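Local coordinates for protein DNA polymerase (Bacillus phage phi29, PDB 2PYJ) that copies the phage genome as a protein-primed, strand-displacing, highly processive DNA polymerase and proofreads with its own 3'-5' exonuclease, at residues 244-249 with 486-491; 253-258 with 385-390. The protein carries 2 engineered substitutions. One frame throughout, in Å; residues are numbered along the deposited sequence.

Contact 1. Residues 244-249 with 486-491. With MG (magnesium ion), chain S; MN (manganese (II) ion), chain R; DGT (2'-deoxyguanosine-5'-triphosphate), chain T.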
loop_
_atom_site.group_PDB
_atom_site.type_symbol
_atom_site.label_atom_id
_atom_site.label_comp_id
_atom_site.label_asym_id
_atom_site.label_seq_id
_atom_site.Cartn_x
_atom_site.Cartn_y
_atom_site.Cartn_z
ATOM N N GLU G 244 -10.894 26.343 -14.955
ATOM C CA GLU G 244 -11.394 25.042 -15.408
ATOM C C GLU G 244 -10.268 24.083 -15.822
ATOM O O GLU G 244 -9.215 24.505 -16.305
ATOM C CB GLU G 244 -12.391 25.208 -16.547
ATOM C CG GLU G 244 -13.679 25.885 -16.120
ATOM C CD GLU G 244 -14.738 25.868 -17.196
ATOM O OE1 GLU G 244 -14.385 25.801 -18.400
ATOM O OE2 GLU G 244 -15.928 25.922 -16.838
ATOM N N GLY G 245 -10.506 22.795 -15.614
ATOM C CA GLY G 245 -9.543 21.770 -15.970
ATOM C C GLY G 245 -10.097 20.368 -15.804
ATOM O O GLY G 245 -11.259 20.192 -15.453
ATOM N N MET G 246 -9.266 19.368 -16.073
ATOM C CA MET G 246 -9.703 17.972 -15.993
ATOM C C MET G 246 -8.578 17.034 -15.602
ATOM O O MET G 246 -7.399 17.368 -15.709
ATOM C CB MET G 246 -10.346 17.504 -17.320
ATOM C CG MET G 246 -9.883 18.267 -18.544
ATOM S SD MET G 246 -10.378 17.562 -20.132
ATOM C CE MET G 246 -12.084 17.124 -19.840
ATOM N N VAL G 247 -8.971 15.855 -15.141
ATOM C CA VAL G 247 -8.050 14.829 -14.742
ATOM C C VAL G 247 -8.407 13.543 -15.468
ATOM O O VAL G 247 -9.580 13.156 -15.533
ATOM C CB VAL G 247 -8.085 14.567 -13.212
ATOM C CG1 VAL G 247 -6.976 13.594 -12.811
ATOM C CG2 VAL G 247 -7.975 15.892 -12.420
ATOM N N PHE G 248 -7.379 12.898 -16.008
ATOM C CA PHE G 248 -7.485 11.575 -16.608
ATOM C C PHE G 248 -6.572 10.646 -15.838
ATOM O O PHE G 248 -5.485 11.041 -15.466
ATOM C CB PHE G 248 -7.071 11.609 -18.084
ATOM C CG PHE G 248 -8.035 12.360 -18.968
ATOM C CD1 PHE G 248 -7.865 13.721 -19.204
ATOM C CD2 PHE G 248 -9.114 11.713 -19.545
ATOM C CE1 PHE G 248 -8.752 14.420 -20.019
ATOM C CE2 PHE G 248 -10.018 12.406 -20.353
ATOM C CZ PHE G 248 -9.835 13.764 -20.586
ATOM N N ASP G 249 -7.021 9.414 -15.609
ATOM C CA ASP G 249 -6.280 8.442 -14.779
ATOM C C ASP G 249 -6.323 7.087 -15.455
ATOM O O ASP G 249 -7.403 6.599 -15.775
ATOM C CB ASP G 249 -6.928 8.350 -13.380
ATOM C CG ASP G 249 -6.098 7.521 -12.374
ATOM O OD1 ASP G 249 -5.538 8.166 -11.456
ATOM O OD2 ASP G 249 -6.008 6.245 -12.472
ATOM N N GLU G 486 -11.451 11.122 -15.093
ATOM C CA GLU G 486 -11.703 11.037 -13.662
ATOM C C GLU G 486 -12.607 12.163 -13.191
ATOM O O GLU G 486 -13.552 11.929 -12.421
ATOM C CB GLU G 486 -10.392 11.045 -12.883
ATOM C CG GLU G 486 -10.574 11.055 -11.374
ATOM C CD GLU G 486 -9.282 11.275 -10.642
ATOM O OE1 GLU G 486 -8.419 10.377 -10.690
ATOM O OE2 GLU G 486 -9.128 12.352 -10.010
ATOM N N SER G 487 -12.319 13.383 -13.643
ATOM C CA SER G 487 -13.116 14.543 -13.249
ATOM C C SER G 487 -12.874 15.747 -14.124
ATOM O O SER G 487 -11.876 15.821 -14.865
ATOM C CB SER G 487 -12.810 14.931 -11.808
ATOM O OG SER G 487 -11.480 15.412 -11.692
ATOM N N THR G 488 -13.812 16.683 -14.033
ATOM C CA THR G 488 -13.644 18.024 -14.551
ATOM C C THR G 488 -13.868 18.982 -13.381
ATOM O O THR G 488 -14.818 18.824 -12.612
ATOM C CB THR G 488 -14.632 18.310 -15.686
ATOM O OG1 THR G 488 -14.446 17.341 -16.725
ATOM C CG2 THR G 488 -14.413 19.696 -16.258
ATOM N N PHE G 489 -12.984 19.963 -13.239
ATOM C CA PHE G 489 -13.078 20.915 -12.120
ATOM C C PHE G 489 -13.275 22.364 -12.572
ATOM O O PHE G 489 -12.879 22.746 -13.674
ATOM C CB PHE G 489 -11.891 20.757 -11.142
ATOM C CG PHE G 489 -10.525 20.909 -11.769
ATOM C CD1 PHE G 489 -10.027 22.169 -12.112
ATOM C CD2 PHE G 489 -9.713 19.799 -11.964
ATOM C CE1 PHE G 489 -8.755 22.311 -12.669
ATOM C CE2 PHE G 489 -8.432 19.933 -12.513
ATOM C CZ PHE G 489 -7.953 21.193 -12.864
ATOM N N LYS G 490 -13.933 23.145 -11.718
ATOM C CA LYS G 490 -14.223 24.547 -11.984
ATOM C C LYS G 490 -13.017 25.403 -11.612
ATOM O O LYS G 490 -12.713 26.389 -12.277
ATOM C CB LYS G 490 -15.458 24.979 -11.183
ATOM C CG LYS G 490 -15.959 26.402 -11.460
ATOM C CD LYS G 490 -17.325 26.625 -10.818
ATOM C CE LYS G 490 -17.855 28.023 -11.076
ATOM N NZ LYS G 490 -19.235 28.203 -10.530
ATOM N N ARG G 491 -12.348 25.022 -10.527
ATOM C CA ARG G 491 -11.099 25.653 -10.102
ATOM C C ARG G 491 -10.250 24.670 -9.294
ATOM O O ARG G 491 -10.757 23.651 -8.798
ATOM C CB ARG G 491 -11.347 26.949 -9.304
ATOM C CG ARG G 491 -12.236 26.805 -8.074
ATOM C CD ARG G 491 -12.164 28.051 -7.204
ATOM N NE ARG G 491 -12.927 27.891 -5.967
ATOM C CZ ARG G 491 -12.933 28.756 -4.954
ATOM N NH1 ARG G 491 -12.216 29.872 -5.010
ATOM N NH2 ARG G 491 -13.657 28.496 -3.878
HETATM MG MG MG S . -4.099 7.070 -10.296
HETATM MN MN MN R . -5.163 4.495 -12.238
HETATM P PG DGT T . -7.589 2.435 -11.204
HETATM O O1G DGT T . -8.249 2.355 -9.850
HETATM O O2G DGT T . -8.463 1.854 -12.281
HETATM O O3G DGT T . -6.856 3.742 -11.610
HETATM O O3B DGT T . -6.389 1.357 -11.020
HETATM P PB DGT T . -4.814 1.704 -10.844
HETATM O O1B DGT T . -4.112 0.384 -10.647
HETATM O O2B DGT T . -4.384 2.748 -11.880
HETATM O O3A DGT T . -4.750 2.416 -9.385
HETATM P PA DGT T . -4.229 3.920 -9.129
HETATM O O1A DGT T . -4.731 4.254 -7.714
HETATM O O2A DGT T . -4.528 4.850 -10.346
HETATM O "O5'" DGT T . -2.669 3.685 -8.928
HETATM C "C5'" DGT T . -1.757 3.761 -10.004
HETATM C "C4'" DGT T . -0.670 2.735 -9.816
HETATM O "O4'" DGT T . 0.071 2.939 -8.583
HETATM C "C3'" DGT T . -1.149 1.285 -9.775
HETATM O "O3'" DGT T . -1.429 0.713 -11.066
HETATM C "C2'" DGT T . 0.043 0.630 -9.131
HETATM C "C1'" DGT T . 0.477 1.672 -8.093
HETATM N N9 DGT T . -0.287 1.319 -6.886
HETATM C C8 DGT T . -1.449 1.859 -6.431
HETATM N N7 DGT T . -1.843 1.205 -5.305
HETATM C C5 DGT T . -0.934 0.251 -5.053
HETATM C C6 DGT T . -0.735 -0.791 -4.031
HETATM O O6 DGT T . -1.536 -0.950 -3.090
HETATM N N1 DGT T . 0.326 -1.589 -4.139
HETATM C C2 DGT T . 1.227 -1.478 -5.134
HETATM N N2 DGT T . 2.270 -2.330 -5.141
HETATM N N3 DGT T . 1.111 -0.530 -6.118
HETATM C C4 DGT T . 0.065 0.326 -6.107
HETATM O O HOH W 1 -5.938 10.433 -10.118
HETATM O O HOH W 2 -3.252 9.079 -9.979
#

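Contact 2. Residues 253-258 with 385-390. With DGT (2'-deoxyguanosine-5'-triphosphate), chain T; EDO (1,2-ethanediol), chain B; nucleotides of chain C.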
loop_
_atom_site.group_PDB
_atom_site.type_symbol
_atom_site.label_atom_id
_atom_site.label_comp_id
_atom_site.label_asym_id
_atom_site.label_seq_id
_atom_site.Cartn_x
_atom_site.Cartn_y
_atom_site.Cartn_z
ATOM N N LEU G 253 -2.832 0.985 -14.244
ATOM C CA LEU G 253 -1.640 1.295 -15.058
ATOM C C LEU G 253 -0.536 0.235 -15.011
ATOM O O LEU G 253 -0.072 -0.203 -16.049
ATOM C CB LEU G 253 -1.032 2.675 -14.734
ATOM C CG LEU G 253 0.198 3.018 -15.622
ATOM C CD1 LEU G 253 -0.166 3.135 -17.118
ATOM C CD2 LEU G 253 0.952 4.265 -15.159
ATOM N N TYR G 254 -0.101 -0.157 -13.820
ATOM C CA TYR G 254 1.007 -1.108 -13.732
ATOM C C TYR G 254 0.616 -2.483 -14.313
ATOM O O TYR G 254 1.392 -3.058 -15.059
ATOM C CB TYR G 254 1.536 -1.237 -12.296
ATOM C CG TYR G 254 2.342 -0.045 -11.771
ATOM C CD1 TYR G 254 3.253 -0.218 -10.738
ATOM C CD2 TYR G 254 2.179 1.253 -12.301
ATOM C CE1 TYR G 254 3.988 0.864 -10.216
ATOM C CE2 TYR G 254 2.910 2.336 -11.790
ATOM C CZ TYR G 254 3.810 2.130 -10.739
ATOM O OH TYR G 254 4.551 3.183 -10.233
ATOM N N PRO G 255 -0.580 -3.021 -13.947
ATOM C CA PRO G 255 -1.081 -4.247 -14.594
ATOM C C PRO G 255 -1.225 -4.152 -16.132
ATOM O O PRO G 255 -1.071 -5.146 -16.810
ATOM C CB PRO G 255 -2.451 -4.464 -13.938
ATOM C CG PRO G 255 -2.363 -3.766 -12.629
ATOM C CD PRO G 255 -1.496 -2.567 -12.877
ATOM N N ALA G 256 -1.521 -2.959 -16.649
ATOM C CA ALA G 256 -1.550 -2.716 -18.108
ATOM C C ALA G 256 -0.152 -2.844 -18.734
ATOM O O ALA G 256 -0.020 -3.357 -19.832
ATOM C CB ALA G 256 -2.136 -1.350 -18.412
ATOM N N GLN G 257 0.876 -2.375 -18.026
ATOM C CA GLN G 257 2.266 -2.554 -18.477
ATOM C C GLN G 257 2.642 -4.037 -18.455
ATOM O O GLN G 257 3.219 -4.555 -19.403
ATOM C CB GLN G 257 3.244 -1.730 -17.615
ATOM C CG GLN G 257 2.957 -0.227 -17.596
ATOM C CD GLN G 257 2.624 0.336 -18.953
ATOM O OE1 GLN G 257 3.487 0.482 -19.795
ATOM N NE2 GLN G 257 1.363 0.655 -19.167
ATOM N N MET G 258 2.282 -4.706 -17.361
ATOM C CA MET G 258 2.454 -6.161 -17.210
ATOM C C MET G 258 1.769 -6.951 -18.320
ATOM O O MET G 258 2.257 -7.999 -18.740
ATOM C CB MET G 258 1.915 -6.616 -15.848
ATOM C CG MET G 258 2.738 -6.086 -14.672
ATOM S SD MET G 258 1.997 -6.428 -13.071
ATOM C CE MET G 258 2.302 -8.193 -12.914
ATOM N N MET G 385 -5.352 -7.300 -5.897
ATOM C CA MET G 385 -4.750 -8.532 -6.388
ATOM C C MET G 385 -3.780 -8.194 -7.538
ATOM O O MET G 385 -2.655 -8.656 -7.561
ATOM C CB MET G 385 -5.816 -9.548 -6.841
ATOM C CG MET G 385 -6.780 -9.992 -5.737
ATOM S SD MET G 385 -5.965 -10.654 -4.265
ATOM C CE MET G 385 -5.582 -12.310 -4.840
ATOM N N LEU G 386 -4.237 -7.361 -8.465
ATOM C CA LEU G 386 -3.427 -6.930 -9.626
ATOM C C LEU G 386 -2.166 -6.160 -9.216
ATOM O O LEU G 386 -1.058 -6.463 -9.678
ATOM C CB LEU G 386 -4.291 -6.072 -10.579
ATOM C CG LEU G 386 -5.439 -6.810 -11.267
ATOM C CD1 LEU G 386 -6.519 -5.851 -11.729
ATOM C CD2 LEU G 386 -4.899 -7.653 -12.446
ATOM N N ASN G 387 -2.327 -5.191 -8.322
ATOM C CA ASN G 387 -1.211 -4.338 -7.902
ATOM C C ASN G 387 -0.213 -5.016 -6.954
ATOM O O ASN G 387 0.986 -4.732 -7.011
ATOM C CB ASN G 387 -1.742 -3.040 -7.293
ATOM C CG ASN G 387 -2.407 -2.141 -8.324
ATOM O OD1 ASN G 387 -2.114 -2.231 -9.512
ATOM N ND2 ASN G 387 -3.310 -1.272 -7.870
ATOM N N SER G 388 -0.705 -5.907 -6.088
ATOM C CA SER G 388 0.163 -6.598 -5.121
ATOM C C SER G 388 1.007 -7.680 -5.772
ATOM O O SER G 388 2.033 -8.057 -5.241
ATOM C CB SER G 388 -0.642 -7.166 -3.938
ATOM O OG SER G 388 -1.496 -8.222 -4.326
ATOM N N LEU G 389 0.579 -8.177 -6.934
ATOM C CA LEU G 389 1.415 -9.113 -7.705
ATOM C C LEU G 389 2.682 -8.393 -8.153
ATOM O O LEU G 389 3.785 -8.898 -7.974
ATOM C CB LEU G 389 0.669 -9.706 -8.904
ATOM C CG LEU G 389 1.455 -10.836 -9.610
ATOM C CD1 LEU G 389 1.733 -12.007 -8.660
ATOM C CD2 LEU G 389 0.757 -11.327 -10.881
ATOM N N TYR G 390 2.520 -7.201 -8.721
ATOM C CA TYR G 390 3.665 -6.357 -9.046
ATOM C C TYR G 390 4.566 -6.205 -7.806
ATOM O O TYR G 390 5.779 -6.466 -7.860
ATOM C CB TYR G 390 3.219 -4.973 -9.569
ATOM C CG TYR G 390 4.118 -3.843 -9.099
ATOM C CD1 TYR G 390 5.471 -3.806 -9.459
ATOM C CD2 TYR G 390 3.626 -2.828 -8.272
ATOM C CE1 TYR G 390 6.286 -2.806 -9.033
ATOM C CE2 TYR G 390 4.458 -1.800 -7.834
ATOM C CZ TYR G 390 5.782 -1.801 -8.209
ATOM O OH TYR G 390 6.616 -0.806 -7.771
HETATM P PG DGT T . -7.589 2.435 -11.204
HETATM O O1G DGT T . -8.249 2.355 -9.850
HETATM O O2G DGT T . -8.463 1.854 -12.281
HETATM O O3G DGT T . -6.856 3.742 -11.610
HETATM O O3B DGT T . -6.389 1.357 -11.020
HETATM P PB DGT T . -4.814 1.704 -10.844
HETATM O O1B DGT T . -4.112 0.384 -10.647
HETATM O O2B DGT T . -4.384 2.748 -11.880
HETATM O O3A DGT T . -4.750 2.416 -9.385
HETATM P PA DGT T . -4.229 3.920 -9.129
HETATM O O1A DGT T . -4.731 4.254 -7.714
HETATM O O2A DGT T . -4.528 4.850 -10.346
HETATM O "O5'" DGT T . -2.669 3.685 -8.928
HETATM C "C5'" DGT T . -1.757 3.761 -10.004
HETATM C "C4'" DGT T . -0.670 2.735 -9.816
HETATM O "O4'" DGT T . 0.071 2.939 -8.583
HETATM C "C3'" DGT T . -1.149 1.285 -9.775
HETATM O "O3'" DGT T . -1.429 0.713 -11.066
HETATM C "C2'" DGT T . 0.043 0.630 -9.131
HETATM C "C1'" DGT T . 0.477 1.672 -8.093
HETATM N N9 DGT T . -0.287 1.319 -6.886
HETATM C C8 DGT T . -1.449 1.859 -6.431
HETATM N N7 DGT T . -1.843 1.205 -5.305
HETATM C C5 DGT T . -0.934 0.251 -5.053
HETATM C C6 DGT T . -0.735 -0.791 -4.031
HETATM O O6 DGT T . -1.536 -0.950 -3.090
HETATM N N1 DGT T . 0.326 -1.589 -4.139
HETATM C C2 DGT T . 1.227 -1.478 -5.134
HETATM N N2 DGT T . 2.270 -2.330 -5.141
HETATM N N3 DGT T . 1.111 -0.530 -6.118
HETATM C C4 DGT T . 0.065 0.326 -6.107
HETATM C C1 EDO B . -1.433 2.292 -20.756
HETATM O O1 EDO B . -2.041 3.573 -21.006
HETATM C C2 EDO B . -0.598 1.866 -21.965
HETATM O O2 EDO B . 0.123 0.658 -21.686
ATOM P P DC C 4 2.491 -9.561 2.469
ATOM O OP1 DC C 4 1.480 -8.493 2.633
ATOM O OP2 DC C 4 2.082 -10.915 2.095
ATOM O "O5'" DC C 4 3.653 -9.162 1.461
ATOM C "C5'" DC C 4 4.181 -7.883 1.394
ATOM C "C4'" DC C 4 4.393 -7.577 -0.067
ATOM O "O4'" DC C 4 3.103 -7.605 -0.749
ATOM C "C3'" DC C 4 4.988 -6.220 -0.318
ATOM O "O3'" DC C 4 6.418 -6.318 -0.285
ATOM C "C2'" DC C 4 4.448 -5.916 -1.701
ATOM C "C1'" DC C 4 3.061 -6.569 -1.708
ATOM N N1 DC C 4 1.962 -5.572 -1.420
ATOM C C2 DC C 4 1.715 -4.569 -2.375
ATOM O O2 DC C 4 2.372 -4.521 -3.416
ATOM N N3 DC C 4 0.748 -3.664 -2.140
ATOM C C4 DC C 4 0.039 -3.702 -1.022
ATOM N N4 DC C 4 -0.887 -2.758 -0.874
ATOM C C5 DC C 4 0.258 -4.707 -0.027
ATOM C C6 DC C 4 1.224 -5.608 -0.262
#

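Contact 1. Residues 244-249 with 486-491
F489 and G245 exchange two backbone hydrogen bonds, F489 N to G245 O at 2.8 Å and G245 N to F489 O at 3.1 Å, while V247 N reaches S487 O at 2.9 Å. The next carbonyl, V247 O, takes two N-H groups, E486 N at 2.8 Å and, weakly, S487 N; E486 and S487 thus face one residue as a classic beta bulge. Beyond it the D249 carboxylate bridges the two metals at the triphosphate, OD1 on magnesium and OD2 on manganese, and a water lies between D249 OD1 and E486 OE1. V250 and D458 complete the protein ligands of manganese. The F489 ring, with CG set between its backbone N and carbonyl carbon (chi1 57°), folds back over G245, whose CA lies 3.7 Å from the ring centroid in a CH-pi contact; the glycine leaves room for it. V247 CG2 meets the ring edge at CE2, 4.1 Å away, and CG1 runs alongside the carboxylate of E486. On the face of M246 and T488, the two side chains lie side by side. This antiparallel pairing belongs to the palm sheet of a family B polymerase, whose strand 241-250, paired with both 459-463 and 483-489, delivers a catalytic aspartate to the two-metal site.

Contact 2. Residues 253-258 with 385-390
The nucleotide-binding pocket of the polymerase is walled here by two helices that cross at 66°, their axes 9.1 Å apart, with Y254 against the sugar of the incoming dGTP and Y390 beside N2 of its guanine. The rings form a T-shaped pair: the CD1-CE1 edge of Y254 points at the face of Y390, centroids 5.0 Å apart and planes at 74°, with Y254 CD1 3.5 Å from Y390 CE2. One face of Y254 lies under C2' of the sugar, offset toward the ring's rim, and its backbone N donates an almost straight hydrogen bond to O3' at 3.2 Å. The hydroxyl of Y390 is hydrogen-bonded to that of Y226, which probably helps hold this ring in place. N387 spans the sugar and the phosphates with one amide: OD1 accepts a weak bond from O3', and ND2 gives a weak one to O1B. The same OD1 rests 3.4 Å from P255 CD, and the proline's CG packs crosswise on L386 CB at 3.6 Å. Farther from the nucleotide, M258 sets SD against Y390 CB, and the bend at its last torsion (chi3 73°) turns CE to L389 CD2; F360 touches both M258 and L389. Close contact between a tyrosine face and C2' is the arrangement of the steric gate of family B polymerases, consistent with the probable role of Y254 and Y390 in nucleotide selection.

How the contacts relate
From the N terminus the chain passes through the exonuclease region before strand 241-250 supplies the first half of contact 1. It then turns directly into helix 253-260, the first half of contact 2; 126 residues separate 253-258 from 385-390, in helix 376-393, which closes that shorter loop. Only afterwards does strand 483-489 come back to pair with 241-250, so the loop of contact 2 lies wholly within that of contact 1. Contact 1 ties strands of the palm sheet together; contact 2 joins the helix that follows its first strand to helix 376-393. Their centres are 25 Å apart, yet both reach the bound dGTP: contact 1 through the metals and triphosphate, contact 2 around the sugar, beta phosphate and base edge.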